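Local structure of EvdO2 (Micromonospora carbonacea, 4XAB) at residues F23-Q28 and C199-G204; P69-Q74 and D181-L186; Q130-M135 and E244-M249. The protein is probably a metal-dependent oxygenase of the phytanoyl-CoA dioxygenase family that catalyses an oxidative cyclization in the biosynthesis of orthosomycin antibiotics. All coordinates share one frame; numbering follows the deposited sequence.

How the interactions relate
Interaction 1 is partly buried and mostly apolar. It joins the edge strand 23-26 to the loop 199-204, on the other side of the chain's centre from interactions 2 and 3. Interaction 2 is a surface contact between two loops, made by a leucine, an isoleucine, a proline and an arginine. Interaction 3 is also partly buried but rests on charge and hydrogen bonds, and its segment 130-135 carries a metal ligand. Interactions 2 and 3 touch: Tyr134 OH is probably hydrogen-bonded to Leu186 N at 2.8 Å. The side chain of Leu186 also packs on Trp248. Interaction 1 touches neither of them.

Interaction 1: residues F23-Q28 and C199-G204; sequences FAILPQ and CPLAPG
Ile25 points from strand 23-26 into the loop 199-204, and its side chain carries much of the apolar part of this contact. Its two branches part at CB. CG2, anti to the backbone N, meets Leu201 CD2 at 3.7 Å, and the two side chains lie alongside each other, pointing opposite ways. The other branch runs along Cys199. CG1 lies 3.8 Å from Cys199 SG, and the chain then extends (chi2 -179°) to bring CD1 within 3.7 Å of Cys199 SG. CD1 also touches Cys199 CB. An alanine in place of Ile25 is likely to take away the methyl that meets Leu201 CD2 and the branch along Cys199, opening a gap between strand and loop. Cys199 SG has a second partner in Phe23. It approaches the ring obliquely, 4.6 Å from the centroid, in a sulfur-aromatic contact. The Phe23 ring also stacks with Tyr162. At the other end the contact turns polar. One water donates to Pro27 O and accepts from Ala202 N, bridging the backbones. Gln28 CA makes a CA-H...O contact with Gly204 O at 3.6 Å, while Gln28 NE2 is hydrogen-bonded to Ala30 O. Strand 23-26 pairs antiparallel with strand 206-210, and Val207 touches Ile25, Cys199 and Leu201. This is edge-strand packing on the double-stranded beta helix of the cupin-type oxygenases.

Interaction 2: residues P69-Q74 and D181-L186; sequences PPLLPQ and DRIRGL
The guanidinium of Arg184 has the ring of Pro69 over one face. Pro69 CG sits over that face near its outer part, 3.7 Å from the plane, and its closest atom there is Arg184 NH1. Pro69 CB is also near, at 4.2 Å from Arg184 CZ. The two side chains cross at about a right angle. The ring carbons of the proline make a van der Waals contact over the face of the guanidinium. The Arg184 chain is bent at chi3 (64°), which turns its end toward Pro69. Nearer the backbone, Arg184 CG touches Leu71 CD2 at 3.7 Å. One arginine therefore packs on two residues of the other loop, through its aliphatic part and through its charged end.

Leu71 is the buried residue of the contact. Its methyls divide the work. CD1 meets Ile183 CD1 at 3.8 Å and Ile183 CG2 at 3.9 Å. CD2 faces Arg184 and also lies 4.1 Å from Ile183 CG2. Leu71 thus sits against two successive residues of the 3-10 segment 182-184. No hydrogen bond joins the two segments directly. Asp181 OD2 comes near Pro69 CD, but its salt bridge is with Arg66, and this ties the loops. Arg66 NE to Pro69 O is a hydrogen bond that holds Arg66 against its own loop. In the 3-10 segment, Arg184 N is hydrogen-bonded to Asp181 O and Gly185 N to Arg182 O. Here two surface loops, one leading into strand 74-76 and the other into strand 186-187, pack beside the double-stranded beta helix.

Interaction 3: residues Q130-M135 and E244-M249; sequences QDEAYM and EPRPWM. With NI (nickel (II) ion), chain B.
Arg246 forms a salt-bridge network with Glu132 and Glu244, holding the 3-10 segment that carries a metal ligand of this double-stranded beta helix. Its NH2 makes a salt bridge to Glu132 OE2 at 3.2 Å, on the anti side but tilted out of the carboxylate plane. That plane stands 73° from the guanidinium. Glu132 OE2 is shared with Arg212. Within its own segment Arg246 grips Glu244 OE1 side-on, with NE and NH2 both directed to that one oxygen. Separately, Arg246 NH1 donates a hydrogen bond to Met135 O at 2.9 Å, in the guanidinium plane but well above the carbonyl plane. The arginine chain runs straight out as far as NE, and its head then meets these acceptors, which fix its rotation. The straightest bond across the contact is from Trp248 NE1 to Ala133 O, 2.8 Å long with an angle of 164° at the hydrogen. Ala133 O lies in the indole plane, while Ala133 CB packs near Trp248 NE1, lifted out of that plane. The indole also has Arg246 CA over one face. Further out, the Met249 chain bends at chi2 (114°) and chi3, bringing CE close to the carbonyl oxygens of Ala133 and Met135. The metal ligand is Asp131, joined by His129 and His215. Asp131 OD1 coordinates the nickel at 2.1 Å. A nickel-bound water donates to Asp131 OD2.

Interaction 1: residues F23-Q28 and C199-G204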
loop_
_atom_site.group_PDB
_atom_site.type_symbol
_atom_site.label_atom_id
_atom_site.label_comp_id
_atom_site.label_asym_id
_atom_site.label_seq_id
_atom_site.Cartn_x
_atom_site.Cartn_y
_atom_site.Cartn_z
ATOM N N PHE A 23 -12.495 0.814 -2.351
ATOM C CA PHE A 23 -11.582 1.477 -1.433
ATOM C C PHE A 23 -12.365 2.229 -0.371
ATOM O O PHE A 23 -13.562 2.490 -0.521
ATOM C CB PHE A 23 -10.662 2.445 -2.176
ATOM C CG PHE A 23 -11.384 3.617 -2.753
ATOM C CD1 PHE A 23 -11.444 4.825 -2.064
ATOM C CD2 PHE A 23 -12.012 3.515 -3.981
ATOM C CE1 PHE A 23 -12.121 5.893 -2.600
ATOM C CE2 PHE A 23 -12.692 4.573 -4.520
ATOM C CZ PHE A 23 -12.752 5.770 -3.830
ATOM N N ALA A 24 -11.673 2.605 0.695
ATOM C CA ALA A 24 -12.325 3.403 1.740
ATOM C C ALA A 24 -11.304 4.210 2.478
ATOM O O ALA A 24 -10.162 3.775 2.639
ATOM C CB ALA A 24 -13.076 2.512 2.697
ATOM N N ILE A 25 -11.725 5.383 2.930
ATOM C CA ILE A 25 -10.895 6.245 3.744
ATOM C C ILE A 25 -11.273 6.110 5.205
ATOM O O ILE A 25 -12.451 6.197 5.553
ATOM C CB ILE A 25 -11.047 7.723 3.340
ATOM C CG1 ILE A 25 -10.454 7.954 1.953
ATOM C CG2 ILE A 25 -10.381 8.621 4.384
ATOM C CD1 ILE A 25 -10.554 9.408 1.499
ATOM N N LEU A 26 -10.271 5.888 6.044
ATOM C CA LEU A 26 -10.462 5.871 7.488
ATOM C C LEU A 26 -9.675 7.032 8.073
ATOM O O LEU A 26 -8.449 6.995 8.081
ATOM C CB LEU A 26 -9.987 4.557 8.068
ATOM C CG LEU A 26 -10.468 3.291 7.366
ATOM C CD1 LEU A 26 -9.823 2.067 7.988
ATOM C CD2 LEU A 26 -11.974 3.219 7.447
ATOM N N PRO A 27 -10.374 8.061 8.570
ATOM C CA PRO A 27 -9.674 9.291 8.955
ATOM C C PRO A 27 -8.603 9.121 10.032
ATOM O O PRO A 27 -7.594 9.828 9.982
ATOM C CB PRO A 27 -10.807 10.186 9.467
ATOM C CG PRO A 27 -11.994 9.733 8.699
ATOM C CD PRO A 27 -11.842 8.230 8.603
ATOM N N GLN A 28 -8.802 8.215 10.981
ATOM C CA GLN A 28 -7.835 8.058 12.056
ATOM C C GLN A 28 -7.776 6.608 12.539
ATOM O O GLN A 28 -8.513 6.218 13.446
ATOM C CB GLN A 28 -8.179 8.988 13.226
ATOM C CG GLN A 28 -7.161 8.949 14.375
ATOM C CD GLN A 28 -6.395 10.253 14.557
ATOM O OE1 GLN A 28 -6.985 11.329 14.633
ATOM N NE2 GLN A 28 -5.061 10.157 14.623
ATOM N N CYS A 199 -7.323 10.343 -2.562
ATOM C CA CYS A 199 -7.593 10.109 -1.149
ATOM C C CYS A 199 -6.551 10.742 -0.236
ATOM O O CYS A 199 -5.723 10.040 0.355
ATOM C CB CYS A 199 -7.672 8.603 -0.880
ATOM S SG CYS A 199 -9.149 7.882 -1.607
ATOM N N PRO A 200 -6.598 12.076 -0.098
ATOM C CA PRO A 200 -5.688 12.691 0.870
ATOM C C PRO A 200 -6.024 12.257 2.297
ATOM O O PRO A 200 -7.166 11.882 2.580
ATOM C CB PRO A 200 -5.922 14.187 0.664
ATOM C CG PRO A 200 -6.417 14.298 -0.751
ATOM C CD PRO A 200 -7.312 13.090 -0.892
ATOM N N LEU A 201 -5.016 12.285 3.164
ATOM C CA LEU A 201 -5.132 11.823 4.541
ATOM C C LEU A 201 -4.362 12.724 5.471
ATOM O O LEU A 201 -3.369 13.335 5.076
ATOM C CB LEU A 201 -4.592 10.406 4.700
ATOM C CG LEU A 201 -5.311 9.317 3.904
ATOM C CD1 LEU A 201 -4.537 8.028 4.032
ATOM C CD2 LEU A 201 -6.764 9.124 4.377
ATOM N N ALA A 202 -4.815 12.779 6.716
ATOM C CA ALA A 202 -4.040 13.390 7.784
ATOM C C ALA A 202 -3.203 12.287 8.432
ATOM O O ALA A 202 -3.472 11.098 8.206
ATOM C CB ALA A 202 -4.970 14.048 8.794
ATOM N N PRO A 203 -2.180 12.657 9.222
ATOM C CA PRO A 203 -1.364 11.632 9.880
ATOM C C PRO A 203 -2.204 10.677 10.725
ATOM O O PRO A 203 -3.092 11.108 11.458
ATOM C CB PRO A 203 -0.420 12.448 10.768
ATOM C CG PRO A 203 -0.367 13.785 10.138
ATOM C CD PRO A 203 -1.716 14.020 9.549
ATOM N N GLY A 204 -1.945 9.380 10.580
ATOM C CA GLY A 204 -2.713 8.372 11.290
ATOM C C GLY A 204 -3.956 7.919 10.552
ATOM O O GLY A 204 -4.615 6.973 10.984
HETATM O O HOH W 1 -7.199 11.425 7.607
#

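Interaction 2: residues P69-Q74 and D181-L186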
loop_
_atom_site.group_PDB
_atom_site.type_symbol
_atom_site.label_atom_id
_atom_site.label_comp_id
_atom_site.label_asym_id
_atom_site.label_seq_id
_atom_site.Cartn_x
_atom_site.Cartn_y
_atom_site.Cartn_z
ATOM N N PRO A 69 17.575 3.675 -12.742
ATOM C CA PRO A 69 16.730 4.701 -12.118
ATOM C C PRO A 69 16.412 4.361 -10.661
ATOM O O PRO A 69 16.336 3.186 -10.311
ATOM C CB PRO A 69 15.464 4.685 -12.980
ATOM C CG PRO A 69 15.925 4.185 -14.317
ATOM C CD PRO A 69 17.018 3.195 -14.021
ATOM N N PRO A 70 16.249 5.381 -9.812
ATOM C CA PRO A 70 15.990 5.133 -8.389
ATOM C C PRO A 70 14.687 4.382 -8.144
ATOM O O PRO A 70 13.720 4.517 -8.896
ATOM C CB PRO A 70 15.933 6.541 -7.783
ATOM C CG PRO A 70 15.710 7.455 -8.934
ATOM C CD PRO A 70 16.381 6.814 -10.108
ATOM N N LEU A 71 14.687 3.569 -7.097
ATOM C CA LEU A 71 13.492 2.858 -6.680
ATOM C C LEU A 71 12.907 3.549 -5.476
ATOM O O LEU A 71 13.623 4.179 -4.705
ATOM C CB LEU A 71 13.802 1.408 -6.328
ATOM C CG LEU A 71 14.421 0.501 -7.380
ATOM C CD1 LEU A 71 14.633 -0.878 -6.779
ATOM C CD2 LEU A 71 13.537 0.425 -8.613
ATOM N N LEU A 72 11.600 3.413 -5.307
ATOM C CA LEU A 72 10.944 3.921 -4.118
ATOM C C LEU A 72 11.498 3.192 -2.902
ATOM O O LEU A 72 11.452 1.969 -2.852
ATOM C CB LEU A 72 9.435 3.718 -4.227
ATOM C CG LEU A 72 8.550 4.372 -3.179
ATOM C CD1 LEU A 72 8.725 5.873 -3.242
ATOM C CD2 LEU A 72 7.104 3.972 -3.434
ATOM N N PRO A 73 12.043 3.931 -1.929
ATOM C CA PRO A 73 12.551 3.270 -0.722
ATOM C C PRO A 73 11.466 2.468 -0.015
ATOM O O PRO A 73 10.421 3.011 0.351
ATOM C CB PRO A 73 13.021 4.445 0.149
ATOM C CG PRO A 73 13.339 5.511 -0.829
ATOM C CD PRO A 73 12.325 5.379 -1.921
ATOM N N GLN A 74 11.704 1.181 0.174
ATOM C CA GLN A 74 10.712 0.361 0.841
ATOM C C GLN A 74 11.322 -0.855 1.500
ATOM O O GLN A 74 12.372 -1.349 1.090
ATOM C CB GLN A 74 9.608 -0.053 -0.142
ATOM C CG GLN A 74 10.068 -0.693 -1.425
ATOM C CD GLN A 74 9.064 -0.500 -2.552
ATOM O OE1 GLN A 74 9.411 -0.027 -3.634
ATOM N NE2 GLN A 74 7.812 -0.864 -2.300
ATOM N N ASP A 181 14.318 -4.495 -16.222
ATOM C CA ASP A 181 14.495 -3.972 -14.867
ATOM C C ASP A 181 13.191 -4.175 -14.087
ATOM O O ASP A 181 12.528 -3.225 -13.665
ATOM C CB ASP A 181 14.906 -2.498 -14.922
ATOM C CG ASP A 181 15.450 -1.980 -13.598
ATOM O OD1 ASP A 181 15.693 -2.784 -12.676
ATOM O OD2 ASP A 181 15.647 -0.750 -13.486
ATOM N N ARG A 182 12.824 -5.438 -13.897
ATOM C CA ARG A 182 11.486 -5.777 -13.433
ATOM C C ARG A 182 11.158 -5.331 -12.012
ATOM O O ARG A 182 9.990 -5.148 -11.668
ATOM C CB ARG A 182 11.277 -7.286 -13.570
ATOM C CG ARG A 182 11.261 -7.705 -15.018
ATOM C CD ARG A 182 11.029 -9.188 -15.197
ATOM N NE ARG A 182 10.873 -9.511 -16.614
ATOM C CZ ARG A 182 10.567 -10.721 -17.069
ATOM N NH1 ARG A 182 10.387 -11.721 -16.217
ATOM N NH2 ARG A 182 10.441 -10.932 -18.373
ATOM N N ILE A 183 12.187 -5.125 -11.202
ATOM C CA ILE A 183 11.988 -4.697 -9.823
ATOM C C ILE A 183 11.311 -3.319 -9.724
ATOM O O ILE A 183 10.761 -2.973 -8.678
ATOM C CB ILE A 183 13.330 -4.674 -9.056
ATOM C CG1 ILE A 183 13.086 -4.630 -7.540
ATOM C CG2 ILE A 183 14.220 -3.519 -9.552
ATOM C CD1 ILE A 183 14.356 -4.691 -6.709
ATOM N N ARG A 184 11.315 -2.556 -10.815
ATOM C CA ARG A 184 10.656 -1.246 -10.837
ATOM C C ARG A 184 9.150 -1.402 -10.761
ATOM O O ARG A 184 8.431 -0.472 -10.367
ATOM C CB ARG A 184 11.044 -0.463 -12.092
ATOM C CG ARG A 184 12.494 0.013 -12.093
ATOM C CD ARG A 184 12.833 0.772 -13.369
ATOM N NE ARG A 184 12.050 1.999 -13.494
ATOM C CZ ARG A 184 12.069 2.788 -14.562
ATOM N NH1 ARG A 184 12.839 2.482 -15.596
ATOM N NH2 ARG A 184 11.323 3.885 -14.591
ATOM N N GLY A 185 8.669 -2.588 -11.125
ATOM C CA GLY A 185 7.268 -2.915 -10.918
ATOM C C GLY A 185 6.473 -2.969 -12.203
ATOM O O GLY A 185 7.042 -2.885 -13.308
ATOM N N LEU A 186 5.159 -3.105 -12.036
ATOM C CA LEU A 186 4.209 -3.248 -13.135
ATOM C C LEU A 186 3.366 -1.994 -13.317
ATOM O O LEU A 186 3.197 -1.209 -12.378
ATOM C CB LEU A 186 3.274 -4.437 -12.871
ATOM C CG LEU A 186 3.877 -5.840 -12.818
ATOM C CD1 LEU A 186 2.798 -6.820 -12.317
ATOM C CD2 LEU A 186 4.347 -6.242 -14.184
#

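Interaction 3: residues Q130-M135 and E244-M249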
loop_
_atom_site.group_PDB
_atom_site.type_symbol
_atom_site.label_atom_id
_atom_site.label_comp_id
_atom_site.label_asym_id
_atom_site.label_seq_id
_atom_site.Cartn_x
_atom_site.Cartn_y
_atom_site.Cartn_z
ATOM N N GLN A 130 -2.998 -2.821 -10.504
ATOM C CA GLN A 130 -3.819 -3.549 -9.551
ATOM C C GLN A 130 -2.890 -4.483 -8.804
ATOM O O GLN A 130 -2.022 -5.120 -9.409
ATOM C CB GLN A 130 -4.930 -4.329 -10.251
ATOM C CG GLN A 130 -6.005 -3.456 -10.834
ATOM C CD GLN A 130 -6.730 -4.153 -11.951
ATOM O OE1 GLN A 130 -6.143 -4.417 -13.001
ATOM N NE2 GLN A 130 -8.003 -4.466 -11.735
ATOM N N ASP A 131 -3.053 -4.568 -7.486
ATOM C CA ASP A 131 -2.134 -5.381 -6.709
ATOM C C ASP A 131 -2.228 -6.846 -7.155
ATOM O O ASP A 131 -1.236 -7.577 -7.132
ATOM C CB ASP A 131 -2.418 -5.234 -5.204
ATOM C CG ASP A 131 -2.051 -3.862 -4.673
ATOM O OD1 ASP A 131 -1.301 -3.132 -5.356
ATOM O OD2 ASP A 131 -2.531 -3.497 -3.584
ATOM N N GLU A 132 -3.412 -7.271 -7.587
ATOM C CA GLU A 132 -3.574 -8.657 -8.043
ATOM C C GLU A 132 -2.722 -8.969 -9.286
ATOM O O GLU A 132 -2.400 -10.126 -9.557
ATOM C CB GLU A 132 -5.048 -8.969 -8.331
ATOM C CG GLU A 132 -5.289 -10.471 -8.566
ATOM C CD GLU A 132 -6.747 -10.858 -8.484
ATOM O OE1 GLU A 132 -7.529 -10.120 -7.858
ATOM O OE2 GLU A 132 -7.111 -11.904 -9.063
ATOM N N ALA A 133 -2.333 -7.945 -10.039
ATOM C CA ALA A 133 -1.505 -8.192 -11.225
ATOM C C ALA A 133 -0.155 -8.809 -10.867
ATOM O O ALA A 133 0.509 -9.414 -11.717
ATOM C CB ALA A 133 -1.305 -6.889 -12.011
ATOM N N TYR A 134 0.248 -8.651 -9.611
ATOM C CA TYR A 134 1.492 -9.230 -9.107
ATOM C C TYR A 134 1.327 -10.674 -8.652
ATOM O O TYR A 134 2.302 -11.329 -8.298
ATOM C CB TYR A 134 2.035 -8.409 -7.929
ATOM C CG TYR A 134 2.631 -7.070 -8.318
ATOM C CD1 TYR A 134 3.964 -6.968 -8.694
ATOM C CD2 TYR A 134 1.861 -5.922 -8.307
ATOM C CE1 TYR A 134 4.514 -5.735 -9.052
ATOM C CE2 TYR A 134 2.394 -4.694 -8.670
ATOM C CZ TYR A 134 3.729 -4.612 -9.041
ATOM O OH TYR A 134 4.279 -3.388 -9.394
ATOM N N MET A 135 0.096 -11.166 -8.643
ATOM C CA MET A 135 -0.168 -12.456 -8.024
ATOM C C MET A 135 -0.339 -13.579 -9.035
ATOM O O MET A 135 -0.754 -13.341 -10.163
ATOM C CB MET A 135 -1.399 -12.349 -7.138
ATOM C CG MET A 135 -1.195 -11.337 -6.039
ATOM S SD MET A 135 -2.729 -11.099 -5.137
ATOM C CE MET A 135 -2.814 -12.590 -4.177
ATOM N N GLU A 244 -6.095 -16.997 -15.811
ATOM C CA GLU A 244 -5.691 -15.954 -16.760
ATOM C C GLU A 244 -4.226 -16.097 -17.150
ATOM O O GLU A 244 -3.410 -16.519 -16.339
ATOM C CB GLU A 244 -5.927 -14.569 -16.150
ATOM C CG GLU A 244 -7.364 -14.302 -15.828
ATOM C CD GLU A 244 -7.558 -13.033 -15.007
ATOM O OE1 GLU A 244 -6.556 -12.353 -14.682
ATOM O OE2 GLU A 244 -8.721 -12.722 -14.683
ATOM N N PRO A 245 -3.880 -15.734 -18.395
ATOM C CA PRO A 245 -2.489 -15.853 -18.850
ATOM C C PRO A 245 -1.477 -14.963 -18.103
ATOM O O PRO A 245 -0.387 -15.453 -17.798
ATOM C CB PRO A 245 -2.566 -15.452 -20.335
ATOM C CG PRO A 245 -3.890 -14.777 -20.509
ATOM C CD PRO A 245 -4.799 -15.406 -19.498
ATOM N N ARG A 246 -1.835 -13.712 -17.819
ATOM C CA ARG A 246 -0.923 -12.720 -17.213
ATOM C C ARG A 246 0.528 -12.861 -17.708
ATOM O O ARG A 246 1.429 -13.227 -16.954
ATOM C CB ARG A 246 -0.987 -12.806 -15.682
ATOM C CG ARG A 246 -2.398 -12.536 -15.147
ATOM C CD ARG A 246 -2.469 -12.259 -13.646
ATOM N NE ARG A 246 -3.872 -12.294 -13.237
ATOM C CZ ARG A 246 -4.297 -12.588 -12.017
ATOM N NH1 ARG A 246 -3.426 -12.864 -11.058
ATOM N NH2 ARG A 246 -5.600 -12.603 -11.762
ATOM N N PRO A 247 0.752 -12.562 -18.996
ATOM C CA PRO A 247 2.060 -12.798 -19.622
ATOM C C PRO A 247 3.156 -11.875 -19.079
ATOM O O PRO A 247 4.338 -12.081 -19.362
ATOM C CB PRO A 247 1.789 -12.528 -21.106
ATOM C CG PRO A 247 0.634 -11.592 -21.118
ATOM C CD PRO A 247 -0.211 -11.938 -19.922
ATOM N N TRP A 248 2.764 -10.885 -18.286
ATOM C CA TRP A 248 3.713 -9.945 -17.697
ATOM C C TRP A 248 4.327 -10.473 -16.410
ATOM O O TRP A 248 5.174 -9.821 -15.802
ATOM C CB TRP A 248 3.020 -8.617 -17.401
ATOM C CG TRP A 248 1.868 -8.771 -16.429
ATOM C CD1 TRP A 248 1.942 -8.832 -15.065
ATOM C CD2 TRP A 248 0.482 -8.889 -16.760
ATOM N NE1 TRP A 248 0.679 -8.978 -14.526
ATOM C CE2 TRP A 248 -0.232 -9.014 -15.549
ATOM C CE3 TRP A 248 -0.228 -8.893 -17.966
ATOM C CZ2 TRP A 248 -1.612 -9.134 -15.511
ATOM C CZ3 TRP A 248 -1.604 -9.019 -17.920
ATOM C CH2 TRP A 248 -2.278 -9.136 -16.701
ATOM N N MET A 249 3.871 -11.639 -15.971
ATOM C CA MET A 249 4.306 -12.170 -14.690
ATOM C C MET A 249 5.797 -12.446 -14.683
ATOM O O MET A 249 6.328 -13.029 -15.625
ATOM C CB MET A 249 3.548 -13.453 -14.345
ATOM C CG MET A 249 3.820 -13.952 -12.933
ATOM S SD MET A 249 2.355 -13.864 -11.875
ATOM C CE MET A 249 1.849 -12.174 -12.168
HETATM NI NI NI B . -0.430 -1.301 -5.009
HETATM O O HOH W 2 -0.839 -1.468 -3.047
#